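Local coordinates for protein alcohol dehydrogenase (Escherichia coli, PDB 5VM2) that is probably a zinc-dependent, NAD(P)-linked oxidoreductase of the alcohol dehydrogenase family, with unknown specificity and a suggested part in membrane biogenesis, at residues L175-I180 with K204-A209; G181-Q186 with F309-M314. One frame throughout, in Å; residues are numbered along the deposited sequence.

How one helix can serve two neighbours is well illustrated here, since helix 179-190 supplies residues to both contacts. In contact 1 the turn between strand 171-175 and this helix, through A177 and G178, meets helix 203-211, the next helix of the Rossmann-type domain. In contact 2 the following turns of the same helix meet the loop between helix 297-305 and strand 315-320, a strand of the mixed sheet. The centres of the two contacts lie about 9 Å apart, and the segments alternate along the chain: 175-180, 181-186, 204-209, 309-314. L182 touches A177, M208 and A209, so the packing is continuous from the dinucleotide-binding type of turn toward the other sheet.

Contact 1: residues L175-I180 with K204-A209; sequences LGAGCI and KRLAMA
With CG of R205 set anti to its own carbonyl carbon (chi1 -63°) and the chain extended from there to NE, the side chain runs past A177 and carries its guanidinium to G178. On the way it lies alongside the A177 carbonyl, whose O is 3.4 Å from R205 CB and 3.5 Å from R205 CD. The flat end then covers the glycine: G178 CA sits 3.4 Å above the guanidinium plane, offset toward its rim, and 3.5 Å from R205 NH1. Having no side chain, G178 lets that nitrogen come close to its CA. The turn fits the glycine-rich loop of a Rossmann-type βαβ unit, G176, G178 and G181 following the GxGxxG pattern and G178 taking the N-cap position of helix 179-190. D200, from strand 195-200, accepts a hydrogen bond from the A177 amide and forms a long, weak ion pair with R205 NH1. Beyond the arginine the contact turns apolar. A177 CB points at helix 203-211, 3.8 Å from R205 CB, and meets L206 CD2 and A209 CB more loosely, each at 4.4 Å. Two polar atoms, A177 O and R205 NE, are buried by the contact and have no hydrogen-bonding partner in the model.

Contact 2: residues G181-Q186 with F309-M314; sequences GLMTLQ and FDVKSM
Q186 and F309 meet over a ring face, with Q186 CB 3.5 Å from the F309 centroid and almost on the ring normal, a CH-pi contact. The glutamine chain, extended beyond CG (chi2 -160°), passes on to the backbone of D310 and grips it twice. D310 N donates to Q186 OE1 at 2.7 Å, while Q186 NE2 donates to D310 O at 2.7 Å in a nearly straight bond (173°). The acceptor lies in the glutamine's amide plane, although NE2 stands well above the carbonyl plane of D310. M183 comes from another side: a bend at chi2 brings its SD to the ring's edge, 3.5 Å from F309 CE2, in a Met-aromatic contact. The same sulfur lies 3.7 Å from M314 SD, and its methyl reaches V311 CG1. M314 CE closes this apolar patch against L182 CB at 3.7 Å. Helix 145-163 also packs on M183 and F309, adding to the burial of the tight half. The outer margin differs. K312 is exposed and makes no contact with 181-186, its amine instead forming a salt bridge with D144. D310 is partly exposed, and its carboxylate reaches forward along its own loop, OD1 accepting from S313 N (an Asx motif) and OD2 from S313 OG. The paired amide bonds fix the rotation of the glutamine end and satisfy a buried polar group, which implies that the loop is held in place by directional bonding as well as by sulfur and hydrocarbon packing.

Contact 1: residues L175-I180 with K204-A209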
loop_
_atom_site.group_PDB
_atom_site.type_symbol
_atom_site.label_atom_id
_atom_site.label_comp_id
_atom_site.label_asym_id
_atom_site.label_seq_id
_atom_site.Cartn_x
_atom_site.Cartn_y
_atom_site.Cartn_z
ATOM N N LEU A 175 4.650 -1.970 14.683
ATOM C CA LEU A 175 3.963 -3.224 14.974
ATOM C C LEU A 175 3.517 -3.835 13.650
ATOM O O LEU A 175 2.582 -3.341 13.009
ATOM C CB LEU A 175 2.783 -2.991 15.911
ATOM C CG LEU A 175 3.115 -2.346 17.261
ATOM C CD1 LEU A 175 1.851 -2.181 18.096
ATOM C CD2 LEU A 175 4.160 -3.151 18.019
ATOM N N GLY A 176 4.204 -4.890 13.226
ATOM C CA GLY A 176 3.894 -5.527 11.964
ATOM C C GLY A 176 5.030 -5.397 10.973
ATOM O O GLY A 176 5.504 -4.290 10.697
ATOM N N ALA A 177 5.486 -6.527 10.447
ATOM C CA ALA A 177 6.537 -6.564 9.440
ATOM C C ALA A 177 6.037 -7.219 8.156
ATOM O O ALA A 177 6.813 -7.840 7.422
ATOM C CB ALA A 177 7.777 -7.279 9.973
ATOM N N GLY A 178 4.737 -7.111 7.895
ATOM C CA GLY A 178 4.210 -7.390 6.579
ATOM C C GLY A 178 4.590 -6.270 5.625
ATOM O O GLY A 178 5.396 -5.390 5.933
ATOM N N CYS A 179 3.973 -6.301 4.441
ATOM C CA CYS A 179 4.330 -5.347 3.393
ATOM C C CYS A 179 4.283 -3.906 3.898
ATOM O O CYS A 179 5.267 -3.167 3.791
ATOM C CB CYS A 179 3.409 -5.519 2.185
ATOM S SG CYS A 179 3.721 -4.289 0.894
ATOM N N ILE A 180 3.157 -3.500 4.486
ATOM C CA ILE A 180 3.004 -2.108 4.896
ATOM C C ILE A 180 3.940 -1.757 6.050
ATOM O O ILE A 180 4.434 -0.625 6.135
ATOM C CB ILE A 180 1.535 -1.819 5.249
ATOM C CG1 ILE A 180 0.632 -2.165 4.061
ATOM C CG2 ILE A 180 1.373 -0.368 5.623
ATOM C CD1 ILE A 180 0.936 -1.359 2.809
ATOM N N LYS A 204 10.545 -15.048 9.235
ATOM C CA LYS A 204 10.913 -14.616 7.888
ATOM C C LYS A 204 10.656 -13.125 7.695
ATOM O O LYS A 204 11.422 -12.441 7.004
ATOM C CB LYS A 204 10.151 -15.425 6.840
ATOM C CG LYS A 204 10.430 -16.925 6.861
ATOM C CD LYS A 204 11.857 -17.239 7.286
ATOM C CE LYS A 204 11.960 -18.656 7.829
ATOM N NZ LYS A 204 13.280 -18.914 8.469
ATOM N N ARG A 205 9.584 -12.600 8.293
ATOM C CA ARG A 205 9.318 -11.170 8.193
ATOM C C ARG A 205 10.315 -10.369 9.021
ATOM O O ARG A 205 10.742 -9.281 8.613
ATOM C CB ARG A 205 7.885 -10.867 8.634
ATOM C CG ARG A 205 6.816 -11.507 7.756
ATOM C CD ARG A 205 5.428 -10.953 8.063
ATOM N NE ARG A 205 4.442 -11.398 7.080
ATOM C CZ ARG A 205 3.164 -11.030 7.081
ATOM N NH1 ARG A 205 2.710 -10.208 8.019
ATOM N NH2 ARG A 205 2.340 -11.485 6.148
ATOM N N LEU A 206 10.691 -10.886 10.192
ATOM C CA LEU A 206 11.679 -10.189 11.008
ATOM C C LEU A 206 13.059 -10.236 10.371
ATOM O O LEU A 206 13.837 -9.284 10.513
ATOM C CB LEU A 206 11.720 -10.783 12.415
ATOM C CG LEU A 206 10.448 -10.537 13.230
ATOM C CD1 LEU A 206 10.586 -11.125 14.627
ATOM C CD2 LEU A 206 10.128 -9.051 13.290
ATOM N N ALA A 207 13.382 -11.325 9.673
ATOM C CA ALA A 207 14.613 -11.350 8.896
ATOM C C ALA A 207 14.606 -10.251 7.844
ATOM O O ALA A 207 15.624 -9.587 7.615
ATOM C CB ALA A 207 14.800 -12.721 8.245
ATOM N N MET A 208 13.456 -10.033 7.199
ATOM C CA MET A 208 13.374 -8.992 6.185
ATOM C C MET A 208 13.407 -7.605 6.814
ATOM O O MET A 208 13.984 -6.673 6.242
ATOM C CB MET A 208 12.114 -9.181 5.346
ATOM C CG MET A 208 11.960 -8.162 4.246
ATOM S SD MET A 208 12.591 -8.750 2.676
ATOM C CE MET A 208 13.986 -7.676 2.473
ATOM N N ALA A 209 12.802 -7.452 7.995
ATOM C CA ALA A 209 12.857 -6.175 8.697
ATOM C C ALA A 209 14.296 -5.789 9.004
ATOM O O ALA A 209 14.703 -4.642 8.788
ATOM C CB ALA A 209 12.032 -6.247 9.982
#

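Contact 2: residues G181-Q186 with F309-M314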
loop_
_atom_site.group_PDB
_atom_site.type_symbol
_atom_site.label_atom_id
_atom_site.label_comp_id
_atom_site.label_asym_id
_atom_site.label_seq_id
_atom_site.Cartn_x
_atom_site.Cartn_y
_atom_site.Cartn_z
ATOM N N GLY A 181 4.207 -2.708 6.949
ATOM C CA GLY A 181 5.152 -2.443 8.024
ATOM C C GLY A 181 6.571 -2.252 7.518
ATOM O O GLY A 181 7.318 -1.412 8.029
ATOM N N LEU A 182 6.959 -3.026 6.503
ATOM C CA LEU A 182 8.283 -2.876 5.912
ATOM C C LEU A 182 8.382 -1.587 5.106
ATOM O O LEU A 182 9.428 -0.924 5.116
ATOM C CB LEU A 182 8.598 -4.097 5.045
ATOM C CG LEU A 182 8.650 -5.391 5.859
ATOM C CD1 LEU A 182 8.842 -6.596 4.959
ATOM C CD2 LEU A 182 9.756 -5.308 6.902
ATOM N N MET A 183 7.305 -1.212 4.407
ATOM C CA MET A 183 7.272 0.088 3.739
ATOM C C MET A 183 7.406 1.225 4.742
ATOM O O MET A 183 8.135 2.193 4.497
ATOM C CB MET A 183 5.981 0.252 2.940
ATOM C CG MET A 183 5.824 -0.706 1.767
ATOM S SD MET A 183 7.262 -0.752 0.694
ATOM C CE MET A 183 6.622 -1.663 -0.715
ATOM N N THR A 184 6.692 1.132 5.868
ATOM C CA THR A 184 6.776 2.166 6.896
ATOM C C THR A 184 8.182 2.242 7.484
ATOM O O THR A 184 8.710 3.337 7.712
ATOM C CB THR A 184 5.742 1.897 7.991
ATOM O OG1 THR A 184 4.438 1.788 7.401
ATOM C CG2 THR A 184 5.736 3.029 9.017
ATOM N N LEU A 185 8.809 1.084 7.712
ATOM C CA LEU A 185 10.189 1.042 8.193
ATOM C C LEU A 185 11.130 1.803 7.265
ATOM O O LEU A 185 11.903 2.661 7.707
ATOM C CB LEU A 185 10.625 -0.417 8.342
ATOM C CG LEU A 185 12.106 -0.793 8.341
ATOM C CD1 LEU A 185 12.799 -0.223 9.580
ATOM C CD2 LEU A 185 12.249 -2.322 8.261
ATOM N N GLN A 186 11.077 1.504 5.968
ATOM C CA GLN A 186 11.958 2.187 5.029
ATOM C C GLN A 186 11.621 3.673 4.929
ATOM O O GLN A 186 12.519 4.511 4.775
ATOM C CB GLN A 186 11.880 1.501 3.669
ATOM C CG GLN A 186 12.327 0.048 3.727
ATOM C CD GLN A 186 12.710 -0.490 2.376
ATOM O OE1 GLN A 186 13.794 -0.210 1.876
ATOM N NE2 GLN A 186 11.822 -1.273 1.771
ATOM N N PHE A 309 15.426 3.316 -0.722
ATOM C CA PHE A 309 14.193 2.596 -0.433
ATOM C C PHE A 309 14.164 1.385 -1.363
ATOM O O PHE A 309 14.100 1.544 -2.586
ATOM C CB PHE A 309 13.000 3.527 -0.656
ATOM C CG PHE A 309 11.727 3.102 0.029
ATOM C CD1 PHE A 309 11.054 3.991 0.850
ATOM C CD2 PHE A 309 11.176 1.846 -0.190
ATOM C CE1 PHE A 309 9.872 3.626 1.469
ATOM C CE2 PHE A 309 9.993 1.476 0.425
ATOM C CZ PHE A 309 9.338 2.370 1.252
ATOM N N ASP A 310 14.234 0.179 -0.788
ATOM C CA ASP A 310 14.361 -1.070 -1.555
ATOM C C ASP A 310 13.007 -1.774 -1.586
ATOM O O ASP A 310 12.579 -2.363 -0.590
ATOM C CB ASP A 310 15.443 -1.959 -0.941
ATOM C CG ASP A 310 15.672 -3.270 -1.715
ATOM O OD1 ASP A 310 14.904 -3.604 -2.644
ATOM O OD2 ASP A 310 16.639 -3.985 -1.375
ATOM N N VAL A 311 12.338 -1.730 -2.743
ATOM C CA VAL A 311 11.088 -2.465 -2.927
ATOM C C VAL A 311 11.276 -3.763 -3.712
ATOM O O VAL A 311 10.440 -4.673 -3.587
ATOM C CB VAL A 311 10.011 -1.588 -3.608
ATOM C CG1 VAL A 311 9.616 -0.435 -2.705
ATOM C CG2 VAL A 311 10.490 -1.073 -4.964
ATOM N N LYS A 312 12.347 -3.881 -4.503
ATOM C CA LYS A 312 12.571 -5.090 -5.288
ATOM C C LYS A 312 12.840 -6.289 -4.388
ATOM O O LYS A 312 12.355 -7.394 -4.656
ATOM C CB LYS A 312 13.735 -4.871 -6.256
ATOM C CG LYS A 312 14.251 -6.134 -6.926
ATOM C CD LYS A 312 15.303 -5.807 -7.976
ATOM C CE LYS A 312 14.799 -4.758 -8.958
ATOM N NZ LYS A 312 13.555 -5.194 -9.654
ATOM N N SER A 313 13.605 -6.087 -3.313
ATOM C CA SER A 313 13.911 -7.176 -2.396
ATOM C C SER A 313 12.679 -7.695 -1.669
ATOM O O SER A 313 12.735 -8.778 -1.080
ATOM C CB SER A 313 14.954 -6.723 -1.374
ATOM O OG SER A 313 16.219 -6.524 -1.982
ATOM N N MET A 314 11.571 -6.955 -1.680
ATOM C CA MET A 314 10.394 -7.410 -0.953
ATOM C C MET A 314 9.569 -8.414 -1.745
ATOM O O MET A 314 8.826 -9.197 -1.139
ATOM C CB MET A 314 9.538 -6.208 -0.555
ATOM C CG MET A 314 10.305 -5.206 0.294
ATOM S SD MET A 314 9.332 -3.759 0.739
ATOM C CE MET A 314 7.883 -4.553 1.446
#